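Local coordinates for uncharacterized protein (Leishmania major, PDB 2B4W) that is of unknown function but belongs to a family grouped with the beta-fructosidases, its sheets consistent with a five-bladed beta-propeller, at residues A[228-233]-A[237-242]; A[44-49]-A[77-82]. All blocks are in the same frame, centred on the assembly; numbering follows the deposited sequence.

Contact 1: residues A[228-233]-A[237-242]; sequences AFVLDP and AITGAK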
ATOM      1  N   ALA A 228      -8.111   1.512   7.970  1.00 26.22           N
ATOM      2  CA  ALA A 228      -7.174   0.881   8.901  1.00 16.40           C
ATOM      3  C   ALA A 228      -7.920  -0.115   9.772  1.00 19.99           C
ATOM      4  O   ALA A 228      -9.107   0.081  10.039  1.00 37.29           O
ATOM      5  CB  ALA A 228      -6.471   1.889   9.799  1.00 17.12           C
ATOM      6  N   PHE A 229      -7.246  -1.158  10.216  1.00 18.26           N
ATOM      7  CA  PHE A 229      -7.713  -2.075  11.225  1.00 19.61           C
ATOM      8  C   PHE A 229      -6.515  -2.754  11.888  1.00 28.19           C
ATOM      9  O   PHE A 229      -5.384  -2.682  11.404  1.00 25.91           O
ATOM     10  CB  PHE A 229      -8.656  -3.140  10.647  1.00 23.53           C
ATOM     11  CG  PHE A 229      -8.019  -3.944   9.529  1.00 28.01           C
ATOM     12  CD1 PHE A 229      -8.103  -3.476   8.224  1.00 28.27           C
ATOM     13  CD2 PHE A 229      -7.345  -5.121   9.770  1.00 26.95           C
ATOM     14  CE1 PHE A 229      -7.508  -4.195   7.206  1.00 22.72           C
ATOM     15  CE2 PHE A 229      -6.731  -5.837   8.764  1.00 26.67           C
ATOM     16  CZ  PHE A 229      -6.843  -5.357   7.472  1.00 24.33           C
ATOM     17  N   VAL A 230      -6.813  -3.429  12.994  1.00 23.55           N
ATOM     18  CA  VAL A 230      -5.763  -4.187  13.672  1.00 29.08           C
ATOM     19  C   VAL A 230      -6.201  -5.648  13.689  1.00 35.81           C
ATOM     20  O   VAL A 230      -7.371  -5.938  13.928  1.00 25.66           O
ATOM     21  CB  VAL A 230      -5.478  -3.674  15.086  1.00 26.00           C
ATOM     22  CG1 VAL A 230      -4.466  -4.530  15.817  1.00 27.05           C
ATOM     23  CG2 VAL A 230      -4.971  -2.236  15.016  1.00 34.42           C
ATOM     24  N   LEU A 231      -5.218  -6.483  13.405  1.00 30.43           N
ATOM     25  CA  LEU A 231      -5.370  -7.911  13.338  1.00 25.47           C
ATOM     26  C   LEU A 231      -4.618  -8.588  14.468  1.00 31.65           C
ATOM     27  O   LEU A 231      -3.450  -8.284  14.691  1.00 27.52           O
ATOM     28  CB  LEU A 231      -4.811  -8.470  12.014  1.00 24.14           C
ATOM     29  CG  LEU A 231      -4.558  -9.985  12.086  1.00 29.69           C
ATOM     30  CD1 LEU A 231      -5.897 -10.703  12.009  1.00 22.86           C
ATOM     31  CD2 LEU A 231      -3.607 -10.459  10.997  1.00 27.98           C
ATOM     32  N   ASP A 232      -5.306  -9.511  15.127  1.00 28.18           N
ATOM     33  CA  ASP A 232      -4.563 -10.412  16.001  1.00 32.20           C
ATOM     34  C   ASP A 232      -4.228 -11.673  15.210  1.00 29.62           C
ATOM     35  O   ASP A 232      -5.139 -12.409  14.849  1.00 22.13           O
ATOM     36  CB  ASP A 232      -5.348 -10.732  17.264  1.00 43.10           C
ATOM     37  CG  ASP A 232      -4.506 -11.476  18.289  1.00 34.15           C
ATOM     38  OD1 ASP A 232      -4.002 -12.563  17.939  1.00 30.58           O
ATOM     39  OD2 ASP A 232      -4.371 -10.953  19.411  1.00 30.45           O
ATOM     40  N   PRO A 233      -2.940 -11.898  14.964  1.00 26.04           N
ATOM     41  CA  PRO A 233      -2.516 -12.921  14.008  1.00 31.79           C
ATOM     42  C   PRO A 233      -2.822 -14.317  14.547  1.00 37.95           C
ATOM     43  O   PRO A 233      -2.790 -15.297  13.803  1.00 44.49           O
ATOM     44  CB  PRO A 233      -1.016 -12.682  13.844  1.00 31.26           C
ATOM     45  CG  PRO A 233      -0.581 -11.859  15.000  1.00 25.80           C
ATOM     46  CD  PRO A 233      -1.798 -11.228  15.600  1.00 21.99           C
ATOM     47  N   ALA A 237      -8.848 -12.125  15.386  1.00 25.21           N
ATOM     48  CA  ALA A 237      -9.801 -11.065  15.690  1.00 29.53           C
ATOM     49  C   ALA A 237      -9.437  -9.738  15.013  1.00 30.68           C
ATOM     50  O   ALA A 237      -8.257  -9.402  14.939  1.00 24.10           O
ATOM     51  CB  ALA A 237      -9.906 -10.832  17.191  1.00 32.86           C
ATOM     52  N   ILE A 238     -10.453  -9.015  14.550  1.00 33.95           N
ATOM     53  CA  ILE A 238     -10.326  -7.737  13.866  1.00 32.50           C
ATOM     54  C   ILE A 238     -10.895  -6.603  14.722  1.00 36.47           C
ATOM     55  O   ILE A 238     -12.038  -6.641  15.168  1.00 43.54           O
ATOM     56  CB  ILE A 238     -11.025  -7.725  12.499  1.00 23.64           C
ATOM     57  CG1 ILE A 238     -10.547  -8.805  11.526  1.00 30.77           C
ATOM     58  CG2 ILE A 238     -10.891  -6.354  11.874  1.00 27.07           C
ATOM     59  CD1 ILE A 238      -9.039  -8.790  11.327  1.00 27.00           C
ATOM     60  N   THR A 239     -10.069  -5.594  14.985  1.00 27.08           N
ATOM     61  CA  THR A 239     -10.400  -4.480  15.838  1.00 25.69           C
ATOM     62  C   THR A 239      -9.918  -3.153  15.264  1.00 31.55           C
ATOM     63  O   THR A 239      -9.070  -3.077  14.369  1.00 28.71           O
ATOM     64  CB  THR A 239      -9.793  -4.672  17.245  1.00 36.87           C
ATOM     65  OG1 THR A 239      -8.364  -4.786  17.157  1.00 32.15           O
ATOM     66  CG2 THR A 239     -10.302  -5.959  17.897  1.00 41.38           C
ATOM     67  N   GLY A 240     -10.490  -2.092  15.823  1.00 37.91           N
ATOM     68  CA  GLY A 240     -10.079  -0.720  15.584  1.00 36.27           C
ATOM     69  C   GLY A 240     -10.262  -0.323  14.135  1.00 26.12           C
ATOM     70  O   GLY A 240      -9.618   0.576  13.594  1.00 32.56           O
ATOM     71  N   ALA A 241     -11.172  -1.015  13.456  1.00 21.90           N
ATOM     72  CA  ALA A 241     -11.444  -0.668  12.065  1.00 27.99           C
ATOM     73  C   ALA A 241     -11.937   0.768  11.919  1.00 34.65           C
ATOM     74  O   ALA A 241     -12.685   1.293  12.749  1.00 31.67           O
ATOM     75  CB  ALA A 241     -12.468  -1.624  11.475  1.00 35.52           C
ATOM     76  N   LYS A 242     -11.518   1.440  10.842  1.00 25.50           N
ATOM     77  CA  LYS A 242     -11.898   2.852  10.724  1.00 31.92           C
ATOM     78  C   LYS A 242     -11.492   3.430   9.380  1.00 32.50           C
ATOM     79  O   LYS A 242     -10.560   2.936   8.741  1.00 22.06           O
ATOM     80  CB  LYS A 242     -11.244   3.628  11.861  1.00 26.97           C
ATOM     81  CG  LYS A 242      -9.784   3.276  12.109  1.00 32.29           C
ATOM     82  CD  LYS A 242      -9.268   4.076  13.308  1.00 39.49           C
ATOM     83  CE  LYS A 242      -8.800   3.123  14.402  1.00 45.38           C
ATOM     84  NZ  LYS A 242      -9.023   3.665  15.769  1.00 65.83           N
TER
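L231 and I238, facing each other across a non-hydrogen-bonded antiparallel pair, illustrate how a hairpin can be close-packed where its strand 228-231 faces the protein and looser along its outer edge. Their methyls meet at 3.7 Å, CD1 of L231 against CD1 of I238, while L231 also rests on V203 of the strand on its other side. Beside them, I238 CG2 comes within 4.1 Å of F229 CB. F229 CG leaves the backbone between its own N and carbonyl carbon (chi1 57°), and the side chain packs against C205 and I183. On the other face, V230 CB lies 3.7 Å from T239 OG1, and H300 touches both residues.

Packing thins toward solvent at A237 and A241, which are exposed. The backbone nevertheless holds: V230 N donates to T239 O at 2.7 Å, V230 O accepts from T239 N, and D232 N reaches A237 O at 3.0 Å. D232 OD1 grips the turn, accepting from Q234 N and S235 N. Beyond V230–T239 the register slips by one, with G240 at positive phi, before A228 and K242 resume the pairing through two N-H...O bonds. The result is a beta hairpin carrying a beta bulge, at the edge of a five-stranded antiparallel sheet.

Contact 2: residues A[44-49]-A[77-82]; sequences HIYGRV and LSWELE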
ATOM      1  N   HIS A  44      12.976   7.637  -0.482  1.00 26.84           N
ATOM      2  CA  HIS A  44      12.642   7.157  -1.818  1.00 18.81           C
ATOM      3  C   HIS A  44      11.183   6.682  -1.832  1.00 21.64           C
ATOM      4  O   HIS A  44      10.513   6.500  -0.813  1.00 20.16           O
ATOM      5  CB  HIS A  44      13.513   6.012  -2.250  1.00 13.92           C
ATOM      6  CG  HIS A  44      14.950   6.277  -2.512  1.00 27.11           C
ATOM      7  ND1 HIS A  44      15.890   6.335  -1.512  1.00 23.31           N
ATOM      8  CD2 HIS A  44      15.616   6.485  -3.682  1.00 29.34           C
ATOM      9  CE1 HIS A  44      17.067   6.573  -2.067  1.00 20.70           C
ATOM     10  NE2 HIS A  44      16.947   6.674  -3.384  1.00 23.69           N
ATOM     11  N   ILE A  45      10.697   6.511  -3.053  1.00 15.97           N
ATOM     12  CA  ILE A  45       9.356   5.984  -3.262  1.00 10.54           C
ATOM     13  C   ILE A  45       9.284   5.307  -4.643  1.00 10.46           C
ATOM     14  O   ILE A  45       9.906   5.803  -5.582  1.00 23.13           O
ATOM     15  CB  ILE A  45       8.266   7.047  -3.111  1.00 16.92           C
ATOM     16  CG1 ILE A  45       6.916   6.407  -2.848  1.00 12.70           C
ATOM     17  CG2 ILE A  45       8.186   8.002  -4.295  1.00 24.01           C
ATOM     18  CD1 ILE A  45       5.767   7.320  -2.493  1.00 18.41           C
ATOM     19  N   TYR A  46       8.571   4.184  -4.711  1.00 14.73           N
ATOM     20  CA  TYR A  46       8.225   3.621  -6.015  1.00 14.54           C
ATOM     21  C   TYR A  46       6.862   4.160  -6.439  1.00 20.68           C
ATOM     22  O   TYR A  46       5.945   4.235  -5.620  1.00 21.43           O
ATOM     23  CB  TYR A  46       8.137   2.097  -6.012  1.00 19.12           C
ATOM     24  CG  TYR A  46       9.440   1.404  -5.733  1.00 16.33           C
ATOM     25  CD1 TYR A  46      10.406   1.219  -6.714  1.00 17.82           C
ATOM     26  CD2 TYR A  46       9.678   0.925  -4.452  1.00 15.41           C
ATOM     27  CE1 TYR A  46      11.606   0.572  -6.435  1.00 24.90           C
ATOM     28  CE2 TYR A  46      10.861   0.289  -4.172  1.00 12.37           C
ATOM     29  CZ  TYR A  46      11.815   0.113  -5.155  1.00 17.86           C
ATOM     30  OH  TYR A  46      12.962  -0.530  -4.787  1.00 26.00           O
ATOM     31  N   GLY A  47       6.720   4.512  -7.704  1.00 23.67           N
ATOM     32  CA  GLY A  47       5.449   4.972  -8.227  1.00 21.16           C
ATOM     33  C   GLY A  47       5.023   4.195  -9.467  1.00 22.17           C
ATOM     34  O   GLY A  47       5.823   3.674 -10.247  1.00 17.95           O
ATOM     35  N   ARG A  48       3.709   4.151  -9.606  1.00 19.16           N
ATOM     36  CA  ARG A  48       3.077   3.597 -10.802  1.00 22.33           C
ATOM     37  C   ARG A  48       2.928   4.744 -11.785  1.00 18.93           C
ATOM     38  O   ARG A  48       2.323   5.775 -11.440  1.00 29.13           O
ATOM     39  CB  ARG A  48       1.768   2.927 -10.458  1.00 22.40           C
ATOM     40  CG  ARG A  48       0.792   2.594 -11.546  1.00 33.30           C
ATOM     41  CD  ARG A  48      -0.603   2.231 -11.007  1.00 30.98           C
ATOM     42  NE  ARG A  48      -1.414   1.698 -12.067  1.00 37.52           N
ATOM     43  CZ  ARG A  48      -2.482   0.966 -12.127  1.00 33.52           C
ATOM     44  NH1 ARG A  48      -3.158   0.520 -11.093  1.00 23.91           N
ATOM     45  NH2 ARG A  48      -2.941   0.645 -13.347  1.00 22.17           N
ATOM     46  N   VAL A  49       3.561   4.619 -12.916  1.00 15.30           N
ATOM     47  CA  VAL A  49       3.671   5.583 -13.984  1.00 21.40           C
ATOM     48  C   VAL A  49       2.889   5.134 -15.227  1.00 19.81           C
ATOM     49  O   VAL A  49       3.123   4.119 -15.868  1.00 24.54           O
ATOM     50  CB  VAL A  49       5.143   5.832 -14.339  1.00 24.50           C
ATOM     51  CG1 VAL A  49       5.272   7.046 -15.245  1.00 17.73           C
ATOM     52  CG2 VAL A  49       5.913   6.024 -13.037  1.00 27.04           C
ATOM     53  N   LEU A  77      16.064   2.686 -14.316  1.00 33.77           N
ATOM     54  CA  LEU A  77      15.484   1.643 -13.504  1.00 29.10           C
ATOM     55  C   LEU A  77      13.974   1.621 -13.787  1.00 31.77           C
ATOM     56  O   LEU A  77      13.345   2.678 -13.739  1.00 36.63           O
ATOM     57  CB  LEU A  77      15.656   1.855 -12.017  1.00 29.07           C
ATOM     58  CG  LEU A  77      17.045   1.847 -11.398  1.00 32.97           C
ATOM     59  CD1 LEU A  77      16.940   2.163  -9.909  1.00 39.36           C
ATOM     60  CD2 LEU A  77      17.714   0.506 -11.610  1.00 32.28           C
ATOM     61  N   SER A  78      13.434   0.443 -14.060  1.00 21.28           N
ATOM     62  CA  SER A  78      11.989   0.339 -14.179  1.00 28.44           C
ATOM     63  C   SER A  78      11.560  -1.114 -14.076  1.00 27.87           C
ATOM     64  O   SER A  78      12.375  -2.024 -14.200  1.00 22.83           O
ATOM     65  CB  SER A  78      11.515   0.944 -15.504  1.00 35.74           C
ATOM     66  OG  SER A  78      11.768   0.036 -16.556  1.00 29.10           O
ATOM     67  N   TRP A  79      10.276  -1.322 -13.831  1.00 28.69           N
ATOM     68  CA  TRP A  79       9.676  -2.642 -13.696  1.00 26.04           C
ATOM     69  C   TRP A  79       8.340  -2.621 -14.434  1.00 20.86           C
ATOM     70  O   TRP A  79       7.645  -1.607 -14.407  1.00 19.77           O
ATOM     71  CB  TRP A  79       9.515  -3.047 -12.226  1.00 20.55           C
ATOM     72  CG  TRP A  79      10.817  -3.042 -11.477  1.00 25.53           C
ATOM     73  CD1 TRP A  79      11.584  -4.149 -11.220  1.00 26.72           C
ATOM     74  CD2 TRP A  79      11.522  -1.935 -10.891  1.00 19.19           C
ATOM     75  NE1 TRP A  79      12.707  -3.793 -10.522  1.00 24.36           N
ATOM     76  CE2 TRP A  79      12.699  -2.440 -10.299  1.00 24.25           C
ATOM     77  CE3 TRP A  79      11.282  -0.562 -10.801  1.00 28.58           C
ATOM     78  CZ2 TRP A  79      13.602  -1.612  -9.642  1.00 19.10           C
ATOM     79  CZ3 TRP A  79      12.165   0.276 -10.151  1.00 22.11           C
ATOM     80  CH2 TRP A  79      13.326  -0.270  -9.576  1.00 24.92           C
ATOM     81  N   GLU A  80       7.999  -3.722 -15.105  1.00 25.43           N
ATOM     82  CA  GLU A  80       6.757  -3.836 -15.850  1.00 31.86           C
ATOM     83  C   GLU A  80       5.639  -4.302 -14.928  1.00 31.18           C
ATOM     84  O   GLU A  80       5.222  -5.454 -15.001  1.00 24.96           O
ATOM     85  CB  GLU A  80       6.822  -4.838 -17.013  1.00 27.65           C
ATOM     86  CG  GLU A  80       8.000  -4.574 -17.919  1.00 22.70           C
ATOM     87  CD  GLU A  80       7.906  -3.240 -18.627  1.00 21.41           C
ATOM     88  OE1 GLU A  80       6.815  -2.928 -19.142  1.00 34.35           O
ATOM     89  OE2 GLU A  80       8.921  -2.509 -18.651  1.00 36.97           O
ATOM     90  N   LEU A  81       5.207  -3.393 -14.067  1.00 31.75           N
ATOM     91  CA  LEU A  81       4.168  -3.677 -13.105  1.00 19.08           C
ATOM     92  C   LEU A  81       3.326  -2.435 -12.837  1.00 16.81           C
ATOM     93  O   LEU A  81       3.748  -1.346 -13.202  1.00 19.29           O
ATOM     94  CB  LEU A  81       4.781  -4.166 -11.774  1.00 25.75           C
ATOM     95  CG  LEU A  81       5.816  -5.275 -11.792  1.00 20.16           C
ATOM     96  CD1 LEU A  81       6.744  -5.209 -10.585  1.00 28.18           C
ATOM     97  CD2 LEU A  81       5.146  -6.645 -11.865  1.00 24.49           C
ATOM     98  N   GLU A  82       2.196  -2.650 -12.177  1.00 25.81           N
ATOM     99  CA  GLU A  82       1.310  -1.701 -11.555  1.00 27.33           C
ATOM    100  C   GLU A  82       1.393  -1.765 -10.023  1.00 25.43           C
ATOM    101  O   GLU A  82       1.825  -2.776  -9.472  1.00 23.69           O
ATOM    102  CB  GLU A  82      -0.162  -1.952 -11.942  1.00 26.61           C
ATOM    103  CG  GLU A  82      -0.366  -2.226 -13.425  1.00 22.91           C
ATOM    104  CD  GLU A  82      -1.820  -2.425 -13.799  1.00 33.13           C
ATOM    105  OE1 GLU A  82      -2.623  -2.861 -12.943  1.00 25.33           O
ATOM    106  OE2 GLU A  82      -2.143  -2.132 -14.968  1.00 32.23           O
TER
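Y46 turns an edge of its ring toward the face of W79, and R48, two residues on along the same strand, stacks its guanidinium against the side chain of E82; together they show a strand meeting a loop through flat groups, without a hydrogen bond between the two segments. In the aromatic pair the six-membered ring of W79 has its centroid 5.4 Å from that of the Y46 ring, with the planes at 83°, an offset edge-to-face stack. Within this pair the nearest atoms are Y46 CE1 and W79 CH2, 3.7 Å apart. F95 meets both rings, and the Y46 hydroxyl is hydrogen-bonded to P119 O.

Strand 42-50 belongs to the large mixed sheet, whereas 77-82 leads into 84-89, the first strand of a four-stranded sheet; the contact thus joins neighbouring sheets, consistent with adjoining blades of a propeller.

E82 can be followed outward from its backbone. E82 CB stands over the centre of the R48 guanidinium, 3.7 Å from R48 CZ. The chain then runs on extended (chi2 -178°) alongside the arginine, E82 CG passing 3.9 Å from R48 NH2. E82 CD lies 3.3 Å from R48 NH2, and the carboxylate stacks over the guanidinium with the two planes 28° apart. At the tip E82 OE2 is 3.3 Å from R48 NH2 but well out of the guanidinium plane, so this salt bridge works through charge alone, with no N-H aimed at the oxygen. R48 NH1 forms a second salt bridge, to D83 OD1, which probably helps to keep the guanidinium in place in this buried setting.

Overall arrangement
Contacts 1 and 2 lie on opposite sides of the chain's centre, their own centres 29 Å apart and their nearest atoms about 18 Å apart, so neither touches the other. They follow one another along the chain, 44-49 with 77-82 closing well before 228-233 with 237-242 begins. The comparison separates two levels of assembly: contact 1 is local, joining successive strands at the edge of a single sheet, while contact 2 brings together segments with 27 residues between them and ties one sheet to the way into the next. No active site or bound ligand has been established to which either can be related.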